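Local atomic coordinates of ketosynthase (Streptomyces sp. MSC090213JE08, PDB entry 6KXD), a protein that probably catalyses chain elongation in polyketide synthesis, condensing an acyl chain carried on acyl carrier protein with malonyl-ACP and releasing carbon dioxide. Residues G110-E115 / G196-C201; I143-L148 / A163-T168; I229-G234 / H336-A341; A169-N174 / N390-F395. All coordinates share one frame; numbering follows the deposited sequence.

Contact 1. Residues G110-E115 / G196-C201; sequences GTTDGE and GADAVC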
loop_
_atom_site.group_PDB
_atom_site.type_symbol
_atom_site.label_atom_id
_atom_site.label_comp_id
_atom_site.label_asym_id
_atom_site.label_seq_id
_atom_site.Cartn_x
_atom_site.Cartn_y
_atom_site.Cartn_z
ATOM N N GLY A 110 2.766 5.891 -1.415
ATOM C CA GLY A 110 1.354 5.640 -1.299
ATOM C C GLY A 110 0.667 5.850 -2.625
ATOM O O GLY A 110 1.093 6.674 -3.412
ATOM N N THR A 111 -0.437 5.147 -2.862
ATOM C CA THR A 111 -1.244 5.396 -4.028
ATOM C C THR A 111 -2.681 4.944 -3.804
ATOM O O THR A 111 -2.929 4.010 -3.039
ATOM C CB THR A 111 -0.696 4.702 -5.280
ATOM O OG1 THR A 111 -1.276 5.413 -6.371
ATOM C CG2 THR A 111 -1.062 3.251 -5.410
ATOM N N THR A 112 -3.609 5.595 -4.524
ATOM C CA THR A 112 -5.002 5.121 -4.526
ATOM C C THR A 112 -5.237 4.257 -5.751
ATOM O O THR A 112 -5.730 3.165 -5.659
ATOM C CB THR A 112 -5.973 6.311 -4.487
ATOM O OG1 THR A 112 -5.750 7.045 -3.273
ATOM C CG2 THR A 112 -7.416 5.886 -4.637
ATOM N N ASP A 113 -4.899 4.836 -6.925
ATOM C CA ASP A 113 -5.299 4.354 -8.234
ATOM C C ASP A 113 -4.105 3.887 -9.054
ATOM O O ASP A 113 -4.270 3.071 -9.945
ATOM C CB ASP A 113 -6.060 5.425 -9.012
ATOM C CG ASP A 113 -7.393 5.734 -8.358
ATOM O OD1 ASP A 113 -8.123 4.754 -8.071
ATOM O OD2 ASP A 113 -7.634 6.922 -8.083
ATOM N N GLY A 114 -2.897 4.269 -8.649
ATOM C CA GLY A 114 -1.744 3.809 -9.418
ATOM C C GLY A 114 -1.917 4.184 -10.879
ATOM O O GLY A 114 -2.373 5.309 -11.172
ATOM N N GLU A 115 -1.608 3.238 -11.774
ATOM C CA GLU A 115 -1.692 3.491 -13.230
ATOM C C GLU A 115 -3.059 3.056 -13.745
ATOM O O GLU A 115 -3.173 2.338 -14.731
ATOM C CB GLU A 115 -0.566 2.760 -13.944
ATOM C CG GLU A 115 0.795 3.146 -13.419
ATOM C CD GLU A 115 1.250 4.595 -13.422
ATOM O OE1 GLU A 115 2.471 4.793 -13.127
ATOM O OE2 GLU A 115 0.414 5.534 -13.677
ATOM N N GLY A 196 3.593 9.766 -1.679
ATOM C CA GLY A 196 2.484 9.259 -2.419
ATOM C C GLY A 196 2.415 9.922 -3.764
ATOM O O GLY A 196 3.044 10.959 -3.971
ATOM N N ALA A 197 1.713 9.254 -4.653
ATOM C CA ALA A 197 1.651 9.591 -6.054
ATOM C C ALA A 197 0.356 9.043 -6.621
ATOM O O ALA A 197 -0.033 7.935 -6.279
ATOM C CB ALA A 197 2.801 8.961 -6.790
ATOM N N ASP A 198 -0.281 9.811 -7.508
ATOM C CA ASP A 198 -1.366 9.319 -8.265
ATOM C C ASP A 198 -1.521 10.160 -9.533
ATOM O O ASP A 198 -0.936 11.221 -9.628
ATOM C CB ASP A 198 -2.671 9.406 -7.486
ATOM C CG ASP A 198 -3.333 8.050 -7.440
ATOM O OD1 ASP A 198 -3.593 7.466 -8.546
ATOM O OD2 ASP A 198 -3.481 7.584 -6.314
ATOM N N ALA A 199 -2.290 9.642 -10.474
ATOM C CA ALA A 199 -2.508 10.308 -11.722
ATOM C C ALA A 199 -4.002 10.346 -11.987
ATOM O O ALA A 199 -4.690 9.355 -11.807
ATOM C CB ALA A 199 -1.786 9.593 -12.823
ATOM N N VAL A 200 -4.453 11.489 -12.513
ATOM C CA VAL A 200 -5.845 11.636 -12.906
ATOM C C VAL A 200 -6.217 10.533 -13.893
ATOM O O VAL A 200 -5.478 10.160 -14.817
ATOM C CB VAL A 200 -6.120 13.059 -13.431
ATOM C CG1 VAL A 200 -7.379 13.125 -14.285
ATOM C CG2 VAL A 200 -6.175 14.043 -12.280
ATOM N N CYS A 201 -7.385 9.940 -13.664
ATOM C CA CYS A 201 -7.831 8.894 -14.521
ATOM C C CYS A 201 -9.360 8.891 -14.579
ATOM O O CYS A 201 -10.031 9.440 -13.712
ATOM C CB CYS A 201 -7.349 7.516 -14.089
ATOM S SG CYS A 201 -7.832 7.121 -12.382
HETATM O O HOH W 1 -6.434 8.869 -9.447
HETATM O O HOH W 2 -3.792 6.766 -13.031
#

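Contact 2. Residues I143-L148 / A163-T168; sequences INAGRL and ATTVTT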
loop_
_atom_site.group_PDB
_atom_site.type_symbol
_atom_site.label_atom_id
_atom_site.label_comp_id
_atom_site.label_asym_id
_atom_site.label_seq_id
_atom_site.Cartn_x
_atom_site.Cartn_y
_atom_site.Cartn_z
ATOM N N ILE A 143 1.253 -1.642 -14.793
ATOM C CA ILE A 143 -0.001 -1.259 -14.115
ATOM C C ILE A 143 0.011 -1.623 -12.628
ATOM O O ILE A 143 -0.824 -1.143 -11.912
ATOM C CB ILE A 143 -1.243 -1.875 -14.793
ATOM C CG1 ILE A 143 -1.153 -3.394 -14.864
ATOM C CG2 ILE A 143 -1.455 -1.240 -16.175
ATOM C CD1 ILE A 143 -2.471 -4.095 -14.898
ATOM N N ASN A 144 0.965 -2.412 -12.175
ATOM C CA ASN A 144 0.885 -2.902 -10.773
ATOM C C ASN A 144 1.530 -1.871 -9.855
ATOM O O ASN A 144 2.612 -1.321 -10.137
ATOM C CB ASN A 144 1.463 -4.306 -10.646
ATOM C CG ASN A 144 0.718 -5.312 -11.493
ATOM O OD1 ASN A 144 -0.498 -5.235 -11.629
ATOM N ND2 ASN A 144 1.451 -6.222 -12.099
ATOM N N ALA A 145 0.865 -1.611 -8.727
ATOM C CA ALA A 145 1.158 -0.506 -7.877
ATOM C C ALA A 145 2.564 -0.603 -7.260
ATOM O O ALA A 145 3.140 0.419 -6.948
ATOM C CB ALA A 145 0.102 -0.422 -6.783
ATOM N N GLY A 146 3.093 -1.814 -7.124
ATOM C CA GLY A 146 4.389 -2.053 -6.516
ATOM C C GLY A 146 5.456 -1.304 -7.267
ATOM O O GLY A 146 6.457 -0.870 -6.716
ATOM N N ARG A 147 5.202 -1.154 -8.561
ATOM C CA ARG A 147 6.163 -0.499 -9.417
ATOM C C ARG A 147 6.430 0.969 -9.025
ATOM O O ARG A 147 7.521 1.459 -9.247
ATOM C CB ARG A 147 5.716 -0.737 -10.862
ATOM C CG ARG A 147 6.572 0.003 -11.870
ATOM C CD ARG A 147 6.100 -0.297 -13.284
ATOM N NE ARG A 147 6.428 -1.663 -13.595
ATOM C CZ ARG A 147 7.283 -2.060 -14.506
ATOM N NH1 ARG A 147 7.832 -1.189 -15.333
ATOM N NH2 ARG A 147 7.517 -3.353 -14.614
ATOM N N LEU A 148 5.466 1.687 -8.422
ATOM C CA LEU A 148 5.649 3.045 -8.073
ATOM C C LEU A 148 6.842 3.239 -7.148
ATOM O O LEU A 148 7.468 4.295 -7.185
ATOM C CB LEU A 148 4.416 3.586 -7.355
ATOM C CG LEU A 148 3.118 3.565 -8.154
ATOM C CD1 LEU A 148 2.010 4.218 -7.343
ATOM C CD2 LEU A 148 3.289 4.266 -9.486
ATOM N N ALA A 163 11.242 -1.408 -1.140
ATOM C CA ALA A 163 10.319 -0.600 -1.976
ATOM C C ALA A 163 8.899 -1.114 -1.790
ATOM O O ALA A 163 8.547 -2.126 -2.313
ATOM C CB ALA A 163 10.717 -0.684 -3.424
ATOM N N THR A 164 8.140 -0.391 -0.971
ATOM C CA THR A 164 6.843 -0.784 -0.583
ATOM C C THR A 164 5.861 0.279 -1.055
ATOM O O THR A 164 5.906 1.443 -0.622
ATOM C CB THR A 164 6.736 -0.905 0.943
ATOM O OG1 THR A 164 7.716 -1.843 1.372
ATOM C CG2 THR A 164 5.383 -1.416 1.366
ATOM N N THR A 165 4.935 -0.117 -1.900
ATOM C CA THR A 165 3.855 0.798 -2.198
ATOM C C THR A 165 2.697 0.526 -1.241
ATOM O O THR A 165 2.242 -0.591 -1.160
ATOM C CB THR A 165 3.333 0.592 -3.614
ATOM O OG1 THR A 165 4.476 0.858 -4.424
ATOM C CG2 THR A 165 2.224 1.548 -3.987
ATOM N N VAL A 166 2.281 1.569 -0.535
ATOM C CA VAL A 166 1.190 1.471 0.388
ATOM C C VAL A 166 -0.091 1.903 -0.347
ATOM O O VAL A 166 -0.226 3.018 -0.847
ATOM C CB VAL A 166 1.478 2.273 1.658
ATOM C CG1 VAL A 166 0.283 2.210 2.584
ATOM C CG2 VAL A 166 2.740 1.732 2.351
ATOM N N THR A 167 -1.066 1.017 -0.378
ATOM C CA THR A 167 -2.279 1.247 -1.166
ATOM C C THR A 167 -3.448 1.480 -0.197
ATOM O O THR A 167 -4.376 0.740 -0.219
ATOM C CB THR A 167 -2.555 0.090 -2.115
ATOM O OG1 THR A 167 -2.750 -1.118 -1.383
ATOM C CG2 THR A 167 -1.413 -0.092 -3.110
ATOM N N THR A 168 -3.301 2.480 0.659
ATOM C CA THR A 168 -4.345 2.864 1.604
ATOM C C THR A 168 -4.967 4.188 1.137
ATOM O O THR A 168 -5.330 5.095 1.949
ATOM C CB THR A 168 -3.788 2.897 3.027
ATOM O OG1 THR A 168 -2.726 3.848 3.081
ATOM C CG2 THR A 168 -3.292 1.554 3.512
HETATM O O HOH W 3 7.046 -2.564 -4.565
#

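Contact 3. Residues I229-G234 / H336-A341; sequences ILTGEG and HSMGAA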
loop_
_atom_site.group_PDB
_atom_site.type_symbol
_atom_site.label_atom_id
_atom_site.label_comp_id
_atom_site.label_asym_id
_atom_site.label_seq_id
_atom_site.Cartn_x
_atom_site.Cartn_y
_atom_site.Cartn_z
ATOM N N ILE A 229 -15.710 17.197 -4.291
ATOM C CA ILE A 229 -14.306 17.233 -4.544
ATOM C C ILE A 229 -14.073 17.544 -6.022
ATOM O O ILE A 229 -14.954 17.400 -6.858
ATOM C CB ILE A 229 -13.659 15.878 -4.189
ATOM C CG1 ILE A 229 -13.975 14.791 -5.217
ATOM C CG2 ILE A 229 -14.029 15.428 -2.778
ATOM C CD1 ILE A 229 -12.938 13.651 -5.234
ATOM N N LEU A 230 -12.801 17.807 -6.329
ATOM C CA LEU A 230 -12.292 17.617 -7.665
ATOM C C LEU A 230 -11.184 16.566 -7.559
ATOM O O LEU A 230 -10.464 16.605 -6.597
ATOM C CB LEU A 230 -11.692 18.923 -8.185
ATOM C CG LEU A 230 -12.678 20.041 -8.521
ATOM C CD1 LEU A 230 -11.917 21.336 -8.783
ATOM C CD2 LEU A 230 -13.549 19.663 -9.711
ATOM N N THR A 231 -11.126 15.658 -8.530
ATOM C CA THR A 231 -10.050 14.645 -8.606
ATOM C C THR A 231 -8.756 15.360 -9.003
ATOM O O THR A 231 -8.761 16.356 -9.757
ATOM C CB THR A 231 -10.397 13.526 -9.578
ATOM O OG1 THR A 231 -10.410 14.037 -10.903
ATOM C CG2 THR A 231 -11.730 12.873 -9.311
ATOM N N GLY A 232 -7.662 14.899 -8.406
ATOM C CA GLY A 232 -6.379 15.483 -8.500
ATOM C C GLY A 232 -5.329 14.413 -8.701
ATOM O O GLY A 232 -5.645 13.267 -8.980
ATOM N N GLU A 233 -4.079 14.861 -8.682
ATOM C CA GLU A 233 -2.989 14.015 -8.945
ATOM C C GLU A 233 -1.702 14.710 -8.531
ATOM O O GLU A 233 -1.688 15.839 -8.058
ATOM C CB GLU A 233 -2.952 13.654 -10.425
ATOM C CG GLU A 233 -2.803 14.870 -11.356
ATOM C CD GLU A 233 -2.449 14.516 -12.778
ATOM O OE1 GLU A 233 -2.725 13.380 -13.209
ATOM O OE2 GLU A 233 -1.868 15.388 -13.448
ATOM N N GLY A 234 -0.604 13.986 -8.707
ATOM C CA GLY A 234 0.676 14.512 -8.383
ATOM C C GLY A 234 1.459 13.562 -7.510
ATOM O O GLY A 234 1.127 12.431 -7.384
ATOM N N HIS A 336 -8.498 16.705 -4.732
ATOM C CA HIS A 336 -8.216 15.473 -4.020
ATOM C C HIS A 336 -7.205 14.681 -4.846
ATOM O O HIS A 336 -7.609 14.028 -5.816
ATOM C CB HIS A 336 -9.508 14.699 -3.772
ATOM C CG HIS A 336 -9.310 13.545 -2.850
ATOM N ND1 HIS A 336 -8.041 13.058 -2.545
ATOM C CD2 HIS A 336 -10.190 12.796 -2.160
ATOM C CE1 HIS A 336 -8.160 12.034 -1.711
ATOM N NE2 HIS A 336 -9.474 11.847 -1.465
ATOM N N SER A 337 -5.937 14.745 -4.460
ATOM C CA SER A 337 -4.848 14.147 -5.253
ATOM C C SER A 337 -4.612 12.684 -4.844
ATOM O O SER A 337 -3.530 12.137 -5.046
ATOM C CB SER A 337 -3.604 14.969 -5.168
ATOM O OG SER A 337 -3.137 15.105 -3.844
ATOM N N MET A 338 -5.647 12.064 -4.269
ATOM C CA MET A 338 -5.720 10.630 -4.050
ATOM C C MET A 338 -4.490 10.197 -3.228
ATOM O O MET A 338 -4.227 10.722 -2.114
ATOM C CB MET A 338 -5.853 9.934 -5.407
ATOM C CG MET A 338 -7.067 10.380 -6.213
ATOM S SD MET A 338 -8.609 10.370 -5.199
ATOM C CE MET A 338 -9.701 11.184 -6.370
ATOM N N GLY A 339 -3.692 9.271 -3.747
ATOM C CA GLY A 339 -2.594 8.731 -2.967
ATOM C C GLY A 339 -1.571 9.789 -2.634
ATOM O O GLY A 339 -0.877 9.698 -1.617
ATOM N N ALA A 340 -1.546 10.858 -3.435
ATOM C CA ALA A 340 -0.607 11.932 -3.152
ATOM C C ALA A 340 -1.123 12.864 -2.051
ATOM O O ALA A 340 -0.373 13.708 -1.544
ATOM C CB ALA A 340 -0.342 12.696 -4.412
ATOM N N ALA A 341 -2.411 12.762 -1.722
ATOM C CA ALA A 341 -3.050 13.832 -0.996
ATOM C C ALA A 341 -2.365 14.053 0.339
ATOM O O ALA A 341 -1.946 15.161 0.602
ATOM C CB ALA A 341 -4.521 13.613 -0.850
#

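Contact 4. Residues A169-N174 / N390-F395; sequences ACAAGN and NNSSAF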
loop_
_atom_site.group_PDB
_atom_site.type_symbol
_atom_site.label_atom_id
_atom_site.label_comp_id
_atom_site.label_asym_id
_atom_site.label_seq_id
_atom_site.Cartn_x
_atom_site.Cartn_y
_atom_site.Cartn_z
ATOM N N ALA A 169 -4.987 4.354 -0.184
ATOM C CA ALA A 169 -5.717 5.448 -0.850
ATOM C C ALA A 169 -5.354 6.833 -0.283
ATOM O O ALA A 169 -4.179 7.242 -0.284
ATOM C CB ALA A 169 -7.174 5.106 -0.828
ATOM N N CYS A 170 -6.336 7.632 0.173
ATOM C CA CYS A 170 -6.041 9.025 0.557
ATOM C C CYS A 170 -5.110 9.137 1.757
ATOM O O CYS A 170 -4.432 10.195 1.950
ATOM C CB CYS A 170 -7.301 9.767 0.948
ATOM S SG CYS A 170 -8.682 9.141 -0.009
ATOM N N ALA A 171 -5.032 8.054 2.540
ATOM C CA ALA A 171 -4.221 8.077 3.713
ATOM C C ALA A 171 -2.810 7.578 3.402
ATOM O O ALA A 171 -1.970 7.587 4.257
ATOM C CB ALA A 171 -4.853 7.238 4.796
ATOM N N ALA A 172 -2.559 7.182 2.156
ATOM C CA ALA A 172 -1.393 6.369 1.859
ATOM C C ALA A 172 -0.115 7.181 2.098
ATOM O O ALA A 172 0.842 6.666 2.624
ATOM C CB ALA A 172 -1.518 5.819 0.465
ATOM N N GLY A 173 -0.110 8.479 1.775
ATOM C CA GLY A 173 1.064 9.326 2.036
ATOM C C GLY A 173 1.480 9.345 3.504
ATOM O O GLY A 173 2.590 9.180 3.826
ATOM N N ASN A 174 0.517 9.517 4.400
ATOM C CA ASN A 174 0.743 9.527 5.814
ATOM C C ASN A 174 1.182 8.141 6.301
ATOM O O ASN A 174 2.065 8.033 7.148
ATOM C CB ASN A 174 -0.514 9.943 6.577
ATOM C CG ASN A 174 -0.591 11.433 6.833
ATOM O OD1 ASN A 174 0.338 12.165 6.474
ATOM N ND2 ASN A 174 -1.726 11.878 7.367
ATOM N N ASN A 390 -1.380 16.456 10.495
ATOM C CA ASN A 390 -1.871 16.221 9.175
ATOM C C ASN A 390 -2.744 14.973 9.187
ATOM O O ASN A 390 -2.235 13.879 9.397
ATOM C CB ASN A 390 -0.702 16.011 8.215
ATOM C CG ASN A 390 -1.103 15.855 6.767
ATOM O OD1 ASN A 390 -1.856 16.685 6.235
ATOM N ND2 ASN A 390 -0.560 14.828 6.115
ATOM N N ASN A 391 -4.030 15.170 8.897
ATOM C CA ASN A 391 -5.018 14.176 8.927
ATOM C C ASN A 391 -5.177 13.545 7.552
ATOM O O ASN A 391 -5.018 14.169 6.499
ATOM C CB ASN A 391 -6.407 14.694 9.288
ATOM C CG ASN A 391 -6.557 15.093 10.739
ATOM O OD1 ASN A 391 -5.627 15.003 11.535
ATOM N ND2 ASN A 391 -7.753 15.532 11.086
ATOM N N SER A 392 -5.614 12.287 7.588
ATOM C CA SER A 392 -5.969 11.634 6.393
ATOM C C SER A 392 -6.852 10.460 6.774
ATOM O O SER A 392 -6.649 9.843 7.816
ATOM C CB SER A 392 -4.757 11.215 5.607
ATOM O OG SER A 392 -4.174 10.058 6.194
ATOM N N SER A 393 -7.884 10.268 5.956
ATOM C CA SER A 393 -8.835 9.220 6.088
ATOM C C SER A 393 -9.017 8.675 4.687
ATOM O O SER A 393 -8.741 9.380 3.718
ATOM C CB SER A 393 -10.144 9.687 6.670
ATOM O OG SER A 393 -9.943 10.134 7.994
ATOM N N ALA A 394 -9.351 7.399 4.601
ATOM C CA ALA A 394 -9.496 6.775 3.334
ATOM C C ALA A 394 -10.670 5.824 3.413
ATOM O O ALA A 394 -11.158 5.532 4.497
ATOM C CB ALA A 394 -8.207 6.079 2.944
ATOM N N PHE A 395 -11.033 5.313 2.251
ATOM C CA PHE A 395 -11.922 4.145 2.129
ATOM C C PHE A 395 -11.339 3.008 2.973
ATOM O O PHE A 395 -10.174 3.097 3.426
ATOM C CB PHE A 395 -12.103 3.750 0.679
ATOM C CG PHE A 395 -13.032 4.633 -0.111
ATOM C CD1 PHE A 395 -13.495 5.840 0.403
ATOM C CD2 PHE A 395 -13.449 4.239 -1.374
ATOM C CE1 PHE A 395 -14.380 6.615 -0.328
ATOM C CE2 PHE A 395 -14.306 5.040 -2.117
ATOM C CZ PHE A 395 -14.765 6.218 -1.590
#

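Contact 1. Residues G110-E115 / G196-C201
Asp198 places its carboxylate against the backbone of Thr112 and Asp113, and the tight half of the contact gathers on its OD2. Thr112 N donates to Asp198 OD2 over 2.7 Å, meeting that oxygen nearly along its C-O bond. Asp113 N comes to the same OD2 at 3.2 Å on the syn side, and the 163° angle at its hydrogen marks a straight bond; Gly339 N is a further donor. Were Asp198 exchanged for an alanine, the N-H groups of Thr112, Asp113 and Gly339 would probably lose their common acceptor. Thr111 adds a second link: with chi1 at -159° its OG1 lies away from its own backbone N and donates to Ala197 O at 2.8 Å, while accepting from Gly114 N in an ST motif. Here strands 105-110 and 191-198, parallel neighbours in the thiolase-type sheet, run out into their loops. Gly110 and Gly196 form a bridge with CA atoms only 4.0 Å apart, and Ala197 N bonds Gly110 O at 2.9 Å. Toward Cys201 the fit is looser. Cys201 SG stands 4.2 Å from Asp113 CB, and a water joins Gly114 O to Ala199 O, donating to both. The planes of the Asp113 and Asp198 carboxylates are 65° apart; Asp113 OD1 has a salt bridge to Lys203, which would offset part of the like charge.

Contact 2. Residues I143-L148 / A163-T168
Gly146 and Thr165 mark the closest backbone approach, their CA atoms 5.2 Å apart, where the turn leading into helix 147-156 passes beside strand 161-166 without any direct backbone-to-backbone hydrogen bond. The direct polar link is made by a side chain: Thr165 OG1 donates to Ala145 O at 2.9 Å. The hydroxyl stands 37° above the carbonyl plane, while Leu148 N, from the same turn, reaches that oxygen from the opposite face. Thr165 OG1 is also hydrogen-bonded to Ser149 OG. With chi1 of -61°, Thr165 sets OG1 beside its own backbone N and leaves CG2 to meet Ala145 CB at 4.0 Å; Thr167 CG2 touches the same methyl at an equal 4.0 Å. A valine in place of Thr165 would probably leave Ala145 O without its second donor and Ser149 OG without this partner. A water donates to Gly146 O at 2.8 Å and to Ala163 O at 2.7 Å, bridging the two backbones. Strand 161-166 pairs in parallel with strand 105-110 and packs Val166 on Tyr175 and Ser176 of helix 172-185, whereas Thr165 and Thr167 also make backbone hydrogen bonds to the neighbouring subunit, which places the contact at the dimer interface.

Contact 3. Residues I229-G234 / H336-A341
His336 and Leu230 are joined by a straight backbone bond: His336 N donates to Leu230 O at 2.7 Å, with an angle of 172° at the hydrogen and the donor nearly in line with the carbonyl. The return bond, Gly232 N to His336 O at 2.7 Å, is bent and weak. Together they make an isolated bridge of Thr231 with His336 between two loops rather than a sheet.

Close backbone packing follows. Gly232 and Ser337 bring their CA atoms to 3.8 Å, and a CB on Gly232 would press on both His336 O and Ser337 CA, so the lack of a side chain is what permits this approach. Ser337 CB rests 3.5 Å from Glu233 N, and Ala340 CB lies 3.3 Å from Gly234 O.

Apolar contacts are carried by the side chains of Ile229 and Met338. Ile229 CD1 reaches His336 CB at 3.9 Å and approaches the imidazole obliquely. Met338 folds back through chi1 of -58° and chi2 of -48°, which lays SD over the centre of the His336 ring, 3.8 Å above its plane, and carries CE on to Thr231 CG2 at 4.0 Å. The sulfur thus covers one ring face.

The histidine belongs to a Gly-His-Ser sequence that in beta-ketoacyl synthases supplies an active-site histidine, consistent with its side-chain contact to Cys170. Around this pair of loops, Phe205 and Phe208 of helix 202-210 pack on Thr231, Ile229 and Met338. Segment 229-234 leads into strand 234-242, and segment 336-341 into helix 341-355.

Contact 4. Residues A169-N174 / N390-F395
The amides of Asn174 and Asn390 stand almost perpendicular, their planes 89° apart. Asn390 ND2 donates to Asn174 OD1 at 2.8 Å, coming in tilted 22° from the carbonyl plane, with an angle of 133° at the hydrogen; the bond is short but not straight. Asn390 keeps CG anti to its backbone N, which carries the amide toward the helix, where ND2 also bonds Ser342 O and OD1 meets Ser299 OG. On the other branch, Asn174 ND2 makes a weak bond back to Asn390 O at 2.9 Å and a hydrogen bond to Ala400 O. Both buried amides are therefore held against rotation by several polar partners. Between them and the cysteine, Ser392 OG lies 3.2 Å from Ala171 CB while its hydrogen-bond partner is Ala400 O on strand 398-405. Segment 169-174 is the turn and first helical residues of helix 172-185. Its Ala-Cys-Ala-Ala-Gly sequence, with Cys170 just ahead of that helix, is consistent with the elbow that presents the nucleophilic cysteine in beta-ketoacyl synthases. Cys170 CB sits 3.1 Å from Ser393 O, its SG lies 4.3 Å from Ala394 CB, and the Cys170 side chain touches His301 and His336. Ala394 CB fills the angle of the turn, touching Ala169 CB and Ala171 CB at 4.0 Å each and Cys170 N at 3.7 Å.

Contacts 3 and 4 lie nearest the centre of this thiolase-type chain, contact 2 farthest out. Contacts 1 and 3, centres about 8 Å apart, are joined by Asp198 O with Gly234 N; contacts 1 and 2, centres about 9 Å apart, share the sheet of strands 105-110, 161-166 and 191-198, where Thr111 N meets Val166 O. Contact 2 lies within the span of contact 1 along the chain, and contact 3 within that of contact 4. The segments of contacts 1 and 4, centres about 13 Å apart, alternate, strand 191-198 following helix 172-185. Contacts 3 and 4, centres about 11 Å apart, meet through His336 NE2 and Cys170 SG, consistent with a cysteine–histidine active site assembled from distant segments.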